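Local structure of phosphotriesterase family protein (Listeria monocytogenes serotype 4b str. H7858, 3PNZ) at residues I184-I198 with Y210-Y224. The protein is a lactonase of the amidohydrolase fold with a two-zinc site that probably hydrolyses phosphorylated sugar lactones. Numbering follows the deposited sequence.
Sequences IHSHTEAGTMALEQI and YLSIGHMDRNLDPYY
Strands 184-186 and 211-213 run side by side in parallel, their short axes 4.7 Å apart at 19°, as neighbouring staves of the TIM barrel of the phosphotriesterase family. Helix 194-203 makes the beta-alpha-beta crossover between them. Backbone bonds alternate between the strands, from I184 N to Y210 O through to G214 N with S186 O (2.8 Å). On the barrel interior, H185 gives its ND1 hydrogen to S212 OG (2.8 Å) in a nearly straight bond, close to the imidazole plane; its NE2 is hydrogen-bonded to H22 ND1. At the C-terminal end H187 and H215 hold one zinc ion through H187 ND1 and H215 NE2, two nitrogens 3.2 Å apart, with ring planes at 75°. In the second shell, H187 NE2 donates to E189 OE1, met from above the carboxylate plane, while D238 OD1 holds H215 ND1. T188 OG1 lies between its backbone N and carbonyl carbon and donates to G214 O, leaving CG2 against I213 CG2 (3.6 Å). Under the crossover helix, I213 CD1 meets I198 CD1 and A194 CB. Farther out, the CA of A190 lies over the centre of the R218 guanidinium. Y224, with CG anti to the backbone N (chi1 174°), sends its hydroxyl to the start of helix 194-203, where it accepts from A194 N (3.1 Å) and donates to G191 O (2.8 Å). N219 ND2 reaches G191 O from the opposite face of that carbonyl, at 3.2 Å.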
loop_
_atom_site.group_PDB
_atom_site.type_symbol
_atom_site.label_atom_id
_atom_site.label_comp_id
_atom_site.label_asym_id
_atom_site.label_seq_id
_atom_site.Cartn_x
_atom_site.Cartn_y
_atom_site.Cartn_z
ATOM N N ILE A 184 7.533 0.631 6.491
ATOM C CA ILE A 184 6.527 -0.359 6.876
ATOM C C ILE A 184 5.151 0.179 6.509
ATOM O O ILE A 184 4.867 1.366 6.696
ATOM C CB ILE A 184 6.563 -0.635 8.398
ATOM C CG1 ILE A 184 7.959 -1.091 8.837
ATOM C CG2 ILE A 184 5.532 -1.694 8.776
ATOM C CD1 ILE A 184 8.206 -0.921 10.333
ATOM N N HIS A 185 4.299 -0.697 5.980
ATOM C CA HIS A 185 2.925 -0.325 5.636
ATOM C C HIS A 185 2.003 -1.311 6.322
ATOM O O HIS A 185 2.338 -2.481 6.455
ATOM C CB HIS A 185 2.719 -0.388 4.124
ATOM C CG HIS A 185 1.372 0.089 3.673
ATOM N ND1 HIS A 185 0.945 1.386 3.859
ATOM C CD2 HIS A 185 0.372 -0.547 3.016
ATOM C CE1 HIS A 185 -0.269 1.526 3.352
ATOM N NE2 HIS A 185 -0.642 0.367 2.839
ATOM N N SER A 186 0.847 -0.846 6.781
ATOM C CA SER A 186 -0.122 -1.786 7.342
ATOM C C SER A 186 -1.470 -1.708 6.634
ATOM O O SER A 186 -1.864 -0.662 6.123
ATOM C CB SER A 186 -0.295 -1.569 8.848
ATOM O OG SER A 186 -1.040 -0.394 9.120
ATOM N N HIS A 187 -2.153 -2.845 6.583
ATOM C CA HIS A 187 -3.555 -2.870 6.204
ATOM C C HIS A 187 -4.373 -2.813 7.487
ATOM O O HIS A 187 -4.121 -3.581 8.402
ATOM C CB HIS A 187 -3.871 -4.170 5.470
ATOM C CG HIS A 187 -5.333 -4.455 5.357
ATOM N ND1 HIS A 187 -6.070 -4.124 4.244
ATOM C CD2 HIS A 187 -6.196 -5.042 6.222
ATOM C CE1 HIS A 187 -7.329 -4.495 4.423
ATOM N NE2 HIS A 187 -7.432 -5.056 5.615
ATOM N N THR A 188 -5.320 -1.883 7.564
ATOM C CA THR A 188 -6.328 -1.940 8.610
ATOM C C THR A 188 -7.642 -2.307 7.936
ATOM O O THR A 188 -7.963 -1.808 6.851
ATOM C CB THR A 188 -6.492 -0.621 9.397
ATOM O OG1 THR A 188 -6.923 0.430 8.525
ATOM C CG2 THR A 188 -5.191 -0.226 10.101
ATOM N N GLU A 189 -8.389 -3.199 8.565
ATOM C CA GLU A 189 -9.673 -3.607 8.013
ATOM C C GLU A 189 -10.723 -2.584 8.440
ATOM O O GLU A 189 -10.973 -2.401 9.634
ATOM C CB GLU A 189 -10.041 -4.997 8.518
ATOM C CG GLU A 189 -11.266 -5.577 7.837
ATOM C CD GLU A 189 -11.099 -5.712 6.334
ATOM O OE1 GLU A 189 -10.010 -6.145 5.884
ATOM O OE2 GLU A 189 -12.061 -5.395 5.599
ATOM N N ALA A 190 -11.312 -1.898 7.466
ATOM C CA ALA A 190 -12.269 -0.827 7.753
ATOM C C ALA A 190 -11.658 0.226 8.670
ATOM O O ALA A 190 -12.355 0.863 9.454
ATOM C CB ALA A 190 -13.566 -1.400 8.363
ATOM N N GLY A 191 -10.345 0.407 8.584
ATOM C CA GLY A 191 -9.710 1.450 9.372
ATOM C C GLY A 191 -9.643 1.187 10.866
ATOM O O GLY A 191 -9.443 2.116 11.655
ATOM N N THR A 192 -9.804 -0.073 11.266
ATOM C CA THR A 192 -9.739 -0.429 12.680
ATOM C C THR A 192 -8.365 -0.950 13.126
ATOM O O THR A 192 -7.557 -1.407 12.316
ATOM C CB THR A 192 -10.796 -1.495 13.037
ATOM O OG1 THR A 192 -10.464 -2.730 12.388
ATOM C CG2 THR A 192 -12.187 -1.044 12.592
ATOM N N MET A 193 -8.127 -0.851 14.430
ATOM C CA MET A 193 -7.004 -1.489 15.118
ATOM C C MET A 193 -5.669 -0.761 14.966
ATOM O O MET A 193 -4.630 -1.300 15.339
ATOM C CB MET A 193 -6.858 -2.959 14.715
ATOM C CG MET A 193 -8.134 -3.787 14.938
ATOM S SD MET A 193 -8.834 -3.622 16.615
ATOM C CE MET A 193 -7.672 -4.589 17.561
ATOM N N ALA A 194 -5.690 0.469 14.458
ATOM C CA ALA A 194 -4.421 1.192 14.302
ATOM C C ALA A 194 -3.664 1.336 15.620
ATOM O O ALA A 194 -2.449 1.142 15.668
ATOM C CB ALA A 194 -4.638 2.553 13.656
ATOM N N LEU A 195 -4.369 1.681 16.695
ATOM C CA LEU A 195 -3.691 1.898 17.966
ATOM C C LEU A 195 -3.108 0.607 18.531
ATOM O O LEU A 195 -2.057 0.625 19.179
ATOM C CB LEU A 195 -4.624 2.562 18.974
ATOM C CG LEU A 195 -5.134 3.940 18.544
ATOM C CD1 LEU A 195 -6.167 4.439 19.556
ATOM C CD2 LEU A 195 -3.982 4.928 18.389
ATOM N N GLU A 196 -3.792 -0.510 18.288
ATOM C CA GLU A 196 -3.285 -1.802 18.727
ATOM C C GLU A 196 -2.092 -2.269 17.882
ATOM O O GLU A 196 -1.154 -2.872 18.413
ATOM C CB GLU A 196 -4.392 -2.855 18.745
ATOM C CG GLU A 196 -5.446 -2.591 19.831
ATOM C CD GLU A 196 -6.438 -1.502 19.457
ATOM O OE1 GLU A 196 -6.450 -1.052 18.294
ATOM O OE2 GLU A 196 -7.230 -1.097 20.335
ATOM N N GLN A 197 -2.129 -1.997 16.577
ATOM C CA GLN A 197 -0.970 -2.252 15.728
ATOM C C GLN A 197 0.220 -1.485 16.285
ATOM O O GLN A 197 1.319 -2.023 16.417
ATOM C CB GLN A 197 -1.215 -1.781 14.300
ATOM C CG GLN A 197 -2.225 -2.612 13.518
ATOM C CD GLN A 197 -2.334 -2.148 12.082
ATOM O OE1 GLN A 197 -1.773 -1.118 11.703
ATOM N NE2 GLN A 197 -3.056 -2.910 11.270
ATOM N N ILE A 198 -0.016 -0.221 16.608
ATOM C CA ILE A 198 1.039 0.649 17.124
ATOM C C ILE A 198 1.641 0.107 18.422
ATOM O O ILE A 198 2.853 0.162 18.614
ATOM C CB ILE A 198 0.539 2.102 17.268
ATOM C CG1 ILE A 198 0.458 2.751 15.881
ATOM C CG2 ILE A 198 1.411 2.906 18.220
ATOM C CD1 ILE A 198 -0.479 3.934 15.809
ATOM N N TYR A 210 8.101 5.444 10.902
ATOM C CA TYR A 210 8.513 4.513 9.849
ATOM C C TYR A 210 7.336 3.733 9.273
ATOM O O TYR A 210 7.513 2.874 8.406
ATOM C CB TYR A 210 9.523 3.492 10.387
ATOM C CG TYR A 210 10.860 4.055 10.834
ATOM C CD1 TYR A 210 11.191 5.394 10.646
ATOM C CD2 TYR A 210 11.792 3.231 11.449
ATOM C CE1 TYR A 210 12.434 5.890 11.074
ATOM C CE2 TYR A 210 13.034 3.714 11.874
ATOM C CZ TYR A 210 13.340 5.045 11.682
ATOM O OH TYR A 210 14.570 5.526 12.103
ATOM N N LEU A 211 6.143 4.015 9.786
ATOM C CA LEU A 211 4.942 3.271 9.407
ATOM C C LEU A 211 3.971 4.155 8.628
ATOM O O LEU A 211 3.763 5.310 8.993
ATOM C CB LEU A 211 4.241 2.781 10.679
ATOM C CG LEU A 211 2.844 2.157 10.516
ATOM C CD1 LEU A 211 2.930 0.797 9.831
ATOM C CD2 LEU A 211 2.185 2.022 11.889
ATOM N N SER A 212 3.388 3.630 7.549
ATOM C CA SER A 212 2.191 4.249 6.974
ATOM C C SER A 212 1.028 3.294 7.195
ATOM O O SER A 212 1.151 2.087 6.972
ATOM C CB SER A 212 2.343 4.563 5.483
ATOM O OG SER A 212 2.707 3.411 4.756
ATOM N N ILE A 213 -0.087 3.843 7.649
ATOM C CA ILE A 213 -1.241 3.023 7.990
ATOM C C ILE A 213 -2.292 3.149 6.894
ATOM O O ILE A 213 -2.816 4.235 6.631
ATOM C CB ILE A 213 -1.803 3.432 9.351
ATOM C CG1 ILE A 213 -0.716 3.313 10.422
ATOM C CG2 ILE A 213 -3.061 2.593 9.706
ATOM C CD1 ILE A 213 -1.143 3.815 11.768
ATOM N N GLY A 214 -2.581 2.028 6.244
ATOM C CA GLY A 214 -3.529 2.007 5.143
ATOM C C GLY A 214 -4.979 2.096 5.599
ATOM O O GLY A 214 -5.314 1.727 6.729
ATOM N N HIS A 215 -5.822 2.622 4.707
ATOM C CA HIS A 215 -7.281 2.627 4.857
ATOM C C HIS A 215 -7.813 3.486 6.010
ATOM O O HIS A 215 -8.872 3.209 6.559
ATOM C CB HIS A 215 -7.823 1.186 4.919
ATOM C CG HIS A 215 -7.195 0.283 3.908
ATOM N ND1 HIS A 215 -6.992 0.666 2.599
ATOM C CD2 HIS A 215 -6.675 -0.962 4.019
ATOM C CE1 HIS A 215 -6.391 -0.310 1.942
ATOM N NE2 HIS A 215 -6.192 -1.312 2.780
ATOM N N MET A 216 -7.094 4.551 6.361
ATOM C CA MET A 216 -7.583 5.448 7.404
ATOM C C MET A 216 -8.886 6.160 7.007
ATOM O O MET A 216 -9.662 6.588 7.864
ATOM C CB MET A 216 -6.492 6.456 7.793
ATOM C CG MET A 216 -5.360 5.841 8.602
ATOM S SD MET A 216 -5.815 5.444 10.303
ATOM C CE MET A 216 -6.437 3.768 10.125
ATOM N N ASP A 217 -9.136 6.248 5.706
ATOM C CA ASP A 217 -10.366 6.841 5.187
ATOM C C ASP A 217 -11.600 5.982 5.461
ATOM O O ASP A 217 -12.720 6.419 5.199
ATOM C CB ASP A 217 -10.252 6.993 3.679
ATOM C CG ASP A 217 -9.914 5.683 3.017
ATOM O OD1 ASP A 217 -8.749 5.275 3.127
ATOM O OD2 ASP A 217 -10.820 5.018 2.458
ATOM N N ARG A 218 -11.407 4.763 5.961
ATOM C CA ARG A 218 -12.552 3.885 6.232
ATOM C C ARG A 218 -13.172 4.146 7.605
ATOM O O ARG A 218 -14.275 3.677 7.892
ATOM C CB ARG A 218 -12.170 2.406 6.107
ATOM C CG ARG A 218 -11.829 1.944 4.685
ATOM C CD ARG A 218 -13.072 1.843 3.780
ATOM N NE ARG A 218 -14.096 0.979 4.365
ATOM C CZ ARG A 218 -14.093 -0.350 4.283
ATOM N NH1 ARG A 218 -13.125 -0.976 3.624
ATOM N NH2 ARG A 218 -15.061 -1.059 4.861
ATOM N N ASN A 219 -12.460 4.886 8.451
ATOM C CA ASN A 219 -12.913 5.143 9.820
ATOM C C ASN A 219 -12.737 6.641 10.069
ATOM O O ASN A 219 -11.721 7.082 10.616
ATOM C CB ASN A 219 -12.078 4.286 10.776
ATOM C CG ASN A 219 -12.584 4.296 12.198
ATOM O OD1 ASN A 219 -13.530 5.009 12.544
ATOM N ND2 ASN A 219 -11.945 3.485 13.043
ATOM N N LEU A 220 -13.720 7.423 9.622
ATOM C CA LEU A 220 -13.574 8.877 9.565
ATOM C C LEU A 220 -13.931 9.497 10.906
ATOM O O LEU A 220 -15.023 10.032 11.098
ATOM C CB LEU A 220 -14.436 9.457 8.433
ATOM C CG LEU A 220 -14.033 8.961 7.041
ATOM C CD1 LEU A 220 -15.033 9.405 5.958
ATOM C CD2 LEU A 220 -12.611 9.426 6.702
ATOM N N ASP A 221 -12.983 9.421 11.826
ATOM C CA ASP A 221 -13.200 9.766 13.219
ATOM C C ASP A 221 -12.074 10.709 13.622
ATOM O O ASP A 221 -10.933 10.275 13.744
ATOM C CB ASP A 221 -13.134 8.484 14.048
ATOM C CG ASP A 221 -13.381 8.711 15.538
ATOM O OD1 ASP A 221 -13.018 9.782 16.063
ATOM O OD2 ASP A 221 -13.908 7.779 16.190
ATOM N N PRO A 222 -12.389 11.994 13.836
ATOM C CA PRO A 222 -11.333 12.987 14.112
ATOM C C PRO A 222 -10.484 12.653 15.336
ATOM O O PRO A 222 -9.264 12.821 15.302
ATOM C CB PRO A 222 -12.117 14.270 14.391
ATOM C CG PRO A 222 -13.455 14.055 13.785
ATOM C CD PRO A 222 -13.733 12.594 13.855
ATOM N N TYR A 223 -11.124 12.205 16.412
ATOM C CA TYR A 223 -10.423 11.907 17.655
ATOM C C TYR A 223 -9.440 10.757 17.454
ATOM O O TYR A 223 -8.274 10.842 17.846
ATOM C CB TYR A 223 -11.430 11.566 18.749
ATOM C CG TYR A 223 -10.838 11.369 20.121
ATOM C CD1 TYR A 223 -10.896 12.380 21.077
ATOM C CD2 TYR A 223 -10.234 10.169 20.472
ATOM C CE1 TYR A 223 -10.364 12.199 22.340
ATOM C CE2 TYR A 223 -9.705 9.979 21.741
ATOM C CZ TYR A 223 -9.776 10.992 22.665
ATOM O OH TYR A 223 -9.247 10.788 23.916
ATOM N N TYR A 224 -9.925 9.685 16.835
ATOM C CA TYR A 224 -9.093 8.539 16.475
ATOM C C TYR A 224 -7.972 8.941 15.519
ATOM O O TYR A 224 -6.814 8.582 15.729
ATOM C CB TYR A 224 -9.989 7.474 15.837
ATOM C CG TYR A 224 -9.310 6.248 15.258
ATOM C CD1 TYR A 224 -8.587 5.373 16.064
ATOM C CD2 TYR A 224 -9.461 5.928 13.909
ATOM C CE1 TYR A 224 -8.002 4.214 15.531
ATOM C CE2 TYR A 224 -8.889 4.781 13.373
ATOM C CZ TYR A 224 -8.169 3.932 14.185
ATOM O OH TYR A 224 -7.632 2.787 13.627
HETATM O O HOH W 1 5.223 2.754 4.032
HETATM O O HOH W 2 -13.228 -3.940 3.363
#